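Local coordinates for sensor protein DivL (Caulobacter crescentus, PDB 4Q20), which is a repurposed bacterial histidine kinase of two-component signalling that governs cell fate and is required for cell division and growth, at residues A[118-123]-A[138-143]; A[158-163]-A[188-193]. One frame throughout, in Å; residues are numbered along the deposited sequence.

Contact 1 (A[118-123]-A[138-143]); sequences DLLLNA and LAVECE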
ATOM      1  N   ASP A 118     -15.594  24.423 -14.074  1.00117.07           N
ATOM      2  CA  ASP A 118     -14.399  23.683 -14.464  1.00119.00           C
ATOM      3  C   ASP A 118     -14.086  22.567 -13.470  1.00115.96           C
ATOM      4  O   ASP A 118     -13.731  21.466 -13.898  1.00115.80           O
ATOM      5  CB  ASP A 118     -13.175  24.604 -14.695  1.00127.00           C
ATOM      6  CG  ASP A 118     -12.615  25.434 -13.540  1.00146.73           C
ATOM      7  OD1 ASP A 118     -12.448  24.876 -12.426  1.00143.03           O
ATOM      8  OD2 ASP A 118     -12.152  26.579 -13.801  1.00161.67           O
ATOM      9  N   LEU A 119     -14.262  22.846 -12.154  1.00106.19           N
ATOM     10  CA  LEU A 119     -14.031  21.931 -11.043  1.00100.19           C
ATOM     11  C   LEU A 119     -14.872  20.638 -11.214  1.00100.60           C
ATOM     12  O   LEU A 119     -14.347  19.530 -11.043  1.00 99.14           O
ATOM     13  CB  LEU A 119     -14.382  22.666  -9.735  1.00 97.72           C
ATOM     14  CG  LEU A 119     -14.022  22.001  -8.391  1.00 97.57           C
ATOM     15  CD1 LEU A 119     -12.568  22.235  -8.031  1.00 98.48           C
ATOM     16  CD2 LEU A 119     -14.892  22.538  -7.285  1.00 95.88           C
ATOM     17  N   LEU A 120     -16.148  20.792 -11.622  1.00 95.05           N
ATOM     18  CA  LEU A 120     -17.071  19.689 -11.877  1.00 92.68           C
ATOM     19  C   LEU A 120     -16.698  18.906 -13.142  1.00 99.10           C
ATOM     20  O   LEU A 120     -16.748  17.675 -13.120  1.00 97.61           O
ATOM     21  CB  LEU A 120     -18.508  20.226 -11.992  1.00 92.87           C
ATOM     22  CG  LEU A 120     -19.392  20.085 -10.742  1.00 93.07           C
ATOM     23  CD1 LEU A 120     -18.881  20.925  -9.571  1.00 89.90           C
ATOM     24  CD2 LEU A 120     -20.797  20.474 -11.058  1.00 96.63           C
ATOM     25  N   LEU A 121     -16.320  19.602 -14.237  1.00100.20           N
ATOM     26  CA  LEU A 121     -15.945  18.954 -15.503  1.00104.20           C
ATOM     27  C   LEU A 121     -14.619  18.198 -15.392  1.00108.74           C
ATOM     28  O   LEU A 121     -14.437  17.179 -16.066  1.00109.67           O
ATOM     29  CB  LEU A 121     -15.870  19.968 -16.654  1.00109.42           C
ATOM     30  CG  LEU A 121     -17.214  20.442 -17.209  1.00115.72           C
ATOM     31  CD1 LEU A 121     -17.078  21.790 -17.899  1.00119.70           C
ATOM     32  CD2 LEU A 121     -17.843  19.398 -18.134  1.00119.84           C
ATOM     33  N   ASN A 122     -13.701  18.683 -14.538  1.00104.88           N
ATOM     34  CA  ASN A 122     -12.405  18.035 -14.320  1.00104.49           C
ATOM     35  C   ASN A 122     -12.603  16.739 -13.536  1.00104.90           C
ATOM     36  O   ASN A 122     -11.947  15.746 -13.848  1.00105.87           O
ATOM     37  CB  ASN A 122     -11.432  18.982 -13.628  1.00101.45           C
ATOM     38  CG  ASN A 122     -11.091  20.196 -14.463  1.00125.48           C
ATOM     39  OD1 ASN A 122     -11.445  20.293 -15.637  1.00126.06           O
ATOM     40  ND2 ASN A 122     -10.472  21.194 -13.860  1.00119.30           N
ATOM     41  N   ALA A 123     -13.557  16.721 -12.581  1.00 97.38           N
ATOM     42  CA  ALA A 123     -13.835  15.513 -11.809  1.00 94.56           C
ATOM     43  C   ALA A 123     -14.517  14.451 -12.690  1.00101.15           C
ATOM     44  O   ALA A 123     -14.265  13.255 -12.520  1.00101.55           O
ATOM     45  CB  ALA A 123     -14.684  15.843 -10.594  1.00 90.97           C
ATOM     46  N   LEU A 138     -21.640   9.357 -16.333  1.00112.83           N
ATOM     47  CA  LEU A 138     -21.256  10.506 -15.517  1.00108.96           C
ATOM     48  C   LEU A 138     -21.826  11.770 -16.117  1.00114.59           C
ATOM     49  O   LEU A 138     -21.467  12.131 -17.234  1.00118.79           O
ATOM     50  CB  LEU A 138     -19.735  10.646 -15.406  1.00108.92           C
ATOM     51  CG  LEU A 138     -19.027   9.942 -14.268  1.00112.36           C
ATOM     52  CD1 LEU A 138     -17.531  10.020 -14.462  1.00113.88           C
ATOM     53  CD2 LEU A 138     -19.400  10.540 -12.915  1.00112.03           C
ATOM     54  N   ALA A 139     -22.686  12.455 -15.376  1.00108.66           N
ATOM     55  CA  ALA A 139     -23.301  13.696 -15.831  1.00109.89           C
ATOM     56  C   ALA A 139     -22.875  14.893 -14.980  1.00110.34           C
ATOM     57  O   ALA A 139     -22.579  14.728 -13.792  1.00106.34           O
ATOM     58  CB  ALA A 139     -24.819  13.560 -15.811  1.00111.28           C
ATOM     59  N   VAL A 140     -22.866  16.100 -15.603  1.00108.33           N
ATOM     60  CA  VAL A 140     -22.569  17.401 -14.991  1.00106.33           C
ATOM     61  C   VAL A 140     -23.756  18.339 -15.245  1.00116.05           C
ATOM     62  O   VAL A 140     -24.107  18.583 -16.399  1.00120.52           O
ATOM     63  CB  VAL A 140     -21.235  18.020 -15.475  1.00110.53           C
ATOM     64  CG1 VAL A 140     -21.069  19.452 -14.969  1.00109.08           C
ATOM     65  CG2 VAL A 140     -20.048  17.166 -15.052  1.00108.92           C
ATOM     66  N   GLU A 141     -24.362  18.866 -14.171  1.00112.55           N
ATOM     67  CA  GLU A 141     -25.489  19.789 -14.259  1.00115.21           C
ATOM     68  C   GLU A 141     -25.177  21.043 -13.432  1.00121.51           C
ATOM     69  O   GLU A 141     -25.637  21.190 -12.298  1.00120.04           O
ATOM     70  CB  GLU A 141     -26.801  19.103 -13.819  1.00115.66           C
ATOM     71  CG  GLU A 141     -27.414  18.220 -14.897  1.00129.51           C
ATOM     72  CD  GLU A 141     -28.313  17.085 -14.433  1.00146.07           C
ATOM     73  OE1 GLU A 141     -29.070  17.277 -13.453  1.00141.92           O
ATOM     74  OE2 GLU A 141     -28.284  16.012 -15.081  1.00133.20           O
ATOM     75  N   CYS A 142     -24.358  21.927 -14.003  1.00121.62           N
ATOM     76  CA  CYS A 142     -23.940  23.184 -13.388  1.00122.26           C
ATOM     77  C   CYS A 142     -24.236  24.348 -14.332  1.00134.96           C
ATOM     78  O   CYS A 142     -23.850  24.308 -15.512  1.00138.56           O
ATOM     79  CB  CYS A 142     -22.462  23.134 -13.018  1.00120.90           C
ATOM     80  SG  CYS A 142     -21.770  24.720 -12.484  1.00125.90           S
ATOM     81  N   GLU A 143     -24.890  25.401 -13.805  1.00134.16           N
ATOM     82  CA  GLU A 143     -25.224  26.589 -14.594  1.00139.61           C
ATOM     83  C   GLU A 143     -24.042  27.567 -14.645  1.00146.59           C
ATOM     84  O   GLU A 143     -23.086  27.436 -13.869  1.00143.65           O
ATOM     85  CB  GLU A 143     -26.483  27.285 -14.044  1.00141.54           C
ATOM     86  CG  GLU A 143     -27.779  26.504 -14.234  1.00152.86           C
ATOM     87  CD  GLU A 143     -28.303  26.307 -15.647  1.00183.31           C
ATOM     88  OE1 GLU A 143     -27.881  27.045 -16.568  1.00184.53           O
ATOM     89  OE2 GLU A 143     -29.169  25.420 -15.825  1.00179.05           O
TER
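L120 on helix 116-133 faces V140 on strand 137-141, and their CA atoms, 6.7 Å apart, mark the closest backbone approach of 118-123 to 138-143. No hydrogen bond passes between these two segments. Two backbone bonds belong to the helix alone, N122 N to D118 O (2.9 Å) and A123 N to L119 O (3.3 Å). The contact rests mainly on apolar side chains, L120 foremost. The leucine crosses the valine at a slant, its CB 4.0 Å from V140 CG1. With CG1 anti to the valine's backbone N (chi1 172°), this branch meets the leucine side chain, while CG2, beside that N, lies 3.9 Å from L120 O. In the α/β sandwich of the GHKL-type ATPase domain, strand 137-141 is the outermost strand on its side of the mixed sheet within this chain, and its backbone pairs in parallel with strand 176-183. Helix 116-133 lies against one face of that sheet. Further along, L120 CD2 reaches past the valine to C142 CB at 3.7 Å. L121 leaves the helix pointing to one side of the strand, yet its end swings closer, with CD2 4.4 Å from V140 CG2, a loose contact. Just beyond 118-123, V140 also rests on Q124, and here the helix does reach the strand with a polar bond, from Q124 NE2 to L138 O.

Contact 2 (A[158-163]-A[188-193]); sequences QTLDHL and VRLDVS
L163 and V192 meet where helix 153-170 comes nearest to strand 187-194 in this contact, with their CA atoms 6.5 Å apart. V192 divides its two branches between side chain and backbone: CG2 lies 3.8 Å from L163 CB and also approaches L163 CD1, while CG1 packs over the helix backbone, 3.7 Å from L163 O. Since CG1 is anti to the backbone N of V192 (chi1 178°), CG2 is left beside that N and pointed at the leucine. One turn back along the helix, L160 extends its end to the strand, and its CD2 sits 4.2 Å from L190 CD1. All four residues are buried, and no hydrogen bond links the segments.

Around this apolar layer, L163 leans on F249 and C251 of the neighbouring strand, and L190 touches V116. Polar groups occupy the far sides of both segments. H162 ND1 donates to Q158 O at 2.8 Å, arriving from above the carbonyl plane, 47° out of it, whereas H162 N reaches the same oxygen from the opposite face. The ring's other nitrogen, NE2, is hydrogen-bonded to D95 OD1 on helix 73-103, which should help to fix its rotation. On the strand, R189 and D191 form a salt bridge in which NH2 donates to OD1 (3.2 Å) on the syn lone pair, in the guanidinium plane; that oxygen also accepts from T250 OG1. Helix 153-170 packs against helices 116-133 and 222-232 and lies by its leucines on the mixed sheet, as in the α/β sandwich (Bergerat fold) of the GHKL ATPases.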
ATOM      1  N   GLN A 158      -9.973  16.871  -4.920  1.00 84.71           N
ATOM      2  CA  GLN A 158      -9.800  15.629  -4.178  1.00 82.46           C
ATOM      3  C   GLN A 158     -11.134  15.241  -3.492  1.00 84.06           C
ATOM      4  O   GLN A 158     -11.500  14.061  -3.500  1.00 83.97           O
ATOM      5  CB  GLN A 158      -8.665  15.820  -3.168  1.00 83.60           C
ATOM      6  CG  GLN A 158      -8.325  14.607  -2.328  1.00 95.41           C
ATOM      7  CD  GLN A 158      -7.086  14.814  -1.479  1.00112.24           C
ATOM      8  OE1 GLN A 158      -6.573  15.937  -1.282  1.00100.47           O
ATOM      9  NE2 GLN A 158      -6.571  13.709  -0.968  1.00104.68           N
ATOM     10  N   THR A 159     -11.878  16.234  -2.963  1.00 78.22           N
ATOM     11  CA  THR A 159     -13.182  16.011  -2.339  1.00 76.79           C
ATOM     12  C   THR A 159     -14.159  15.399  -3.379  1.00 81.49           C
ATOM     13  O   THR A 159     -14.760  14.346  -3.119  1.00 81.22           O
ATOM     14  CB  THR A 159     -13.716  17.331  -1.722  1.00 86.14           C
ATOM     15  OG1 THR A 159     -12.900  17.713  -0.614  1.00 82.44           O
ATOM     16  CG2 THR A 159     -15.146  17.216  -1.253  1.00 81.50           C
ATOM     17  N   LEU A 160     -14.273  16.034  -4.555  1.00 78.60           N
ATOM     18  CA  LEU A 160     -15.139  15.552  -5.631  1.00 79.45           C
ATOM     19  C   LEU A 160     -14.723  14.178  -6.129  1.00 83.79           C
ATOM     20  O   LEU A 160     -15.589  13.319  -6.335  1.00 84.78           O
ATOM     21  CB  LEU A 160     -15.175  16.542  -6.787  1.00 82.07           C
ATOM     22  CG  LEU A 160     -15.754  17.922  -6.453  1.00 85.34           C
ATOM     23  CD1 LEU A 160     -15.615  18.830  -7.631  1.00 87.68           C
ATOM     24  CD2 LEU A 160     -17.234  17.833  -5.979  1.00 84.29           C
ATOM     25  N   ASP A 161     -13.418  13.936  -6.241  1.00 79.81           N
ATOM     26  CA  ASP A 161     -12.910  12.640  -6.666  1.00 81.92           C
ATOM     27  C   ASP A 161     -13.378  11.521  -5.742  1.00 88.06           C
ATOM     28  O   ASP A 161     -13.851  10.486  -6.233  1.00 89.78           O
ATOM     29  CB  ASP A 161     -11.382  12.659  -6.747  1.00 86.00           C
ATOM     30  CG  ASP A 161     -10.822  13.209  -8.048  1.00107.60           C
ATOM     31  OD1 ASP A 161     -11.626  13.437  -8.999  1.00110.78           O
ATOM     32  OD2 ASP A 161      -9.571  13.367  -8.141  1.00117.95           O
ATOM     33  N   HIS A 162     -13.292  11.743  -4.410  1.00 83.58           N
ATOM     34  CA  HIS A 162     -13.706  10.760  -3.413  1.00 82.84           C
ATOM     35  C   HIS A 162     -15.179  10.479  -3.499  1.00 84.21           C
ATOM     36  O   HIS A 162     -15.561   9.310  -3.422  1.00 84.28           O
ATOM     37  CB  HIS A 162     -13.329  11.204  -2.002  1.00 82.69           C
ATOM     38  CG  HIS A 162     -11.900  10.930  -1.709  1.00 88.20           C
ATOM     39  ND1 HIS A 162     -10.931  11.898  -1.876  1.00 91.07           N
ATOM     40  CD2 HIS A 162     -11.303   9.764  -1.382  1.00 91.56           C
ATOM     41  CE1 HIS A 162      -9.788  11.304  -1.607  1.00 91.85           C
ATOM     42  NE2 HIS A 162      -9.964  10.021  -1.301  1.00 92.45           N
ATOM     43  N   LEU A 163     -16.003  11.539  -3.701  1.00 77.40           N
ATOM     44  CA  LEU A 163     -17.448  11.406  -3.820  1.00 76.16           C
ATOM     45  C   LEU A 163     -17.870  10.688  -5.109  1.00 83.52           C
ATOM     46  O   LEU A 163     -18.777   9.861  -5.050  1.00 85.72           O
ATOM     47  CB  LEU A 163     -18.138  12.778  -3.718  1.00 74.59           C
ATOM     48  CG  LEU A 163     -18.094  13.454  -2.339  1.00 74.32           C
ATOM     49  CD1 LEU A 163     -18.839  14.768  -2.354  1.00 74.21           C
ATOM     50  CD2 LEU A 163     -18.605  12.534  -1.231  1.00 71.45           C
ATOM     51  N   VAL A 188     -22.745  27.876  -1.584  1.00 84.80           N
ATOM     52  CA  VAL A 188     -22.626  27.084  -2.790  1.00 84.86           C
ATOM     53  C   VAL A 188     -22.672  25.635  -2.330  1.00 86.82           C
ATOM     54  O   VAL A 188     -21.987  25.273  -1.380  1.00 86.31           O
ATOM     55  CB  VAL A 188     -21.395  27.446  -3.666  1.00 90.66           C
ATOM     56  CG1 VAL A 188     -21.010  26.307  -4.619  1.00 88.79           C
ATOM     57  CG2 VAL A 188     -21.673  28.720  -4.452  1.00 95.20           C
ATOM     58  N   ARG A 189     -23.527  24.833  -2.953  1.00 84.29           N
ATOM     59  CA  ARG A 189     -23.644  23.422  -2.615  1.00 82.04           C
ATOM     60  C   ARG A 189     -23.254  22.548  -3.801  1.00 87.65           C
ATOM     61  O   ARG A 189     -23.782  22.714  -4.898  1.00 91.58           O
ATOM     62  CB  ARG A 189     -25.041  23.056  -2.067  1.00 82.52           C
ATOM     63  CG  ARG A 189     -26.236  23.317  -2.981  1.00 95.95           C
ATOM     64  CD  ARG A 189     -27.542  22.974  -2.286  1.00104.97           C
ATOM     65  NE  ARG A 189     -27.783  21.530  -2.207  1.00105.26           N
ATOM     66  CZ  ARG A 189     -28.593  20.957  -1.322  1.00125.29           C
ATOM     67  NH1 ARG A 189     -29.239  21.697  -0.425  1.00117.02           N
ATOM     68  NH2 ARG A 189     -28.755  19.643  -1.318  1.00116.70           N
ATOM     69  N   LEU A 190     -22.312  21.633  -3.578  1.00 82.11           N
ATOM     70  CA  LEU A 190     -21.842  20.679  -4.582  1.00 82.70           C
ATOM     71  C   LEU A 190     -22.511  19.337  -4.308  1.00 88.17           C
ATOM     72  O   LEU A 190     -22.373  18.807  -3.208  1.00 88.79           O
ATOM     73  CB  LEU A 190     -20.296  20.557  -4.552  1.00 81.69           C
ATOM     74  CG  LEU A 190     -19.495  21.875  -4.586  1.00 87.41           C
ATOM     75  CD1 LEU A 190     -18.047  21.630  -4.322  1.00 87.98           C
ATOM     76  CD2 LEU A 190     -19.655  22.607  -5.900  1.00 89.84           C
ATOM     77  N   ASP A 191     -23.278  18.813  -5.265  1.00 84.62           N
ATOM     78  CA  ASP A 191     -23.969  17.539  -5.050  1.00 83.83           C
ATOM     79  C   ASP A 191     -23.406  16.431  -5.929  1.00 85.99           C
ATOM     80  O   ASP A 191     -22.988  16.683  -7.057  1.00 88.12           O
ATOM     81  CB  ASP A 191     -25.483  17.671  -5.297  1.00 88.60           C
ATOM     82  CG  ASP A 191     -26.157  18.839  -4.599  1.00107.89           C
ATOM     83  OD1 ASP A 191     -26.621  18.650  -3.453  1.00107.76           O
ATOM     84  OD2 ASP A 191     -26.285  19.932  -5.236  1.00120.65           O
ATOM     85  N   VAL A 192     -23.368  15.207  -5.403  1.00 79.65           N
ATOM     86  CA  VAL A 192     -22.925  14.024  -6.142  1.00 79.78           C
ATOM     87  C   VAL A 192     -24.001  12.966  -5.887  1.00 86.46           C
ATOM     88  O   VAL A 192     -24.039  12.307  -4.838  1.00 85.56           O
ATOM     89  CB  VAL A 192     -21.472  13.538  -5.850  1.00 80.48           C
ATOM     90  CG1 VAL A 192     -21.157  12.275  -6.645  1.00 81.50           C
ATOM     91  CG2 VAL A 192     -20.452  14.630  -6.159  1.00 79.73           C
ATOM     92  N   SER A 193     -24.934  12.890  -6.831  1.00 86.49           N
ATOM     93  CA  SER A 193     -26.093  12.007  -6.798  1.00 87.06           C
ATOM     94  C   SER A 193     -25.792  10.706  -7.548  1.00 90.58           C
ATOM     95  O   SER A 193     -25.017  10.700  -8.500  1.00 89.87           O
ATOM     96  CB  SER A 193     -27.289  12.721  -7.410  1.00 91.79           C
ATOM     97  OG  SER A 193     -28.314  11.798  -7.735  1.00109.98           O
TER

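Overall arrangement
Contacts 1 and 2 follow one another along the chain, and their centres lie about 10 Å apart. Both set a helix against the same mixed sheet, contact 1 at the outermost strand 137-141 and contact 2 at strand 187-194, with strand 176-183 between them. The two helices also touch directly: L119 CG packs 3.6 Å from L160 CD1, and A123 CB lies 3.9 Å from L160 CB. L120 joins both contacts, its CD1 4.1 Å from L190 CD2. Contact 2 is the deeper, its centre about 9 Å from that of the chain against about 16 Å for contact 1. Both help build the apolar core of the domain that carries the ATP site in GHKL kinases.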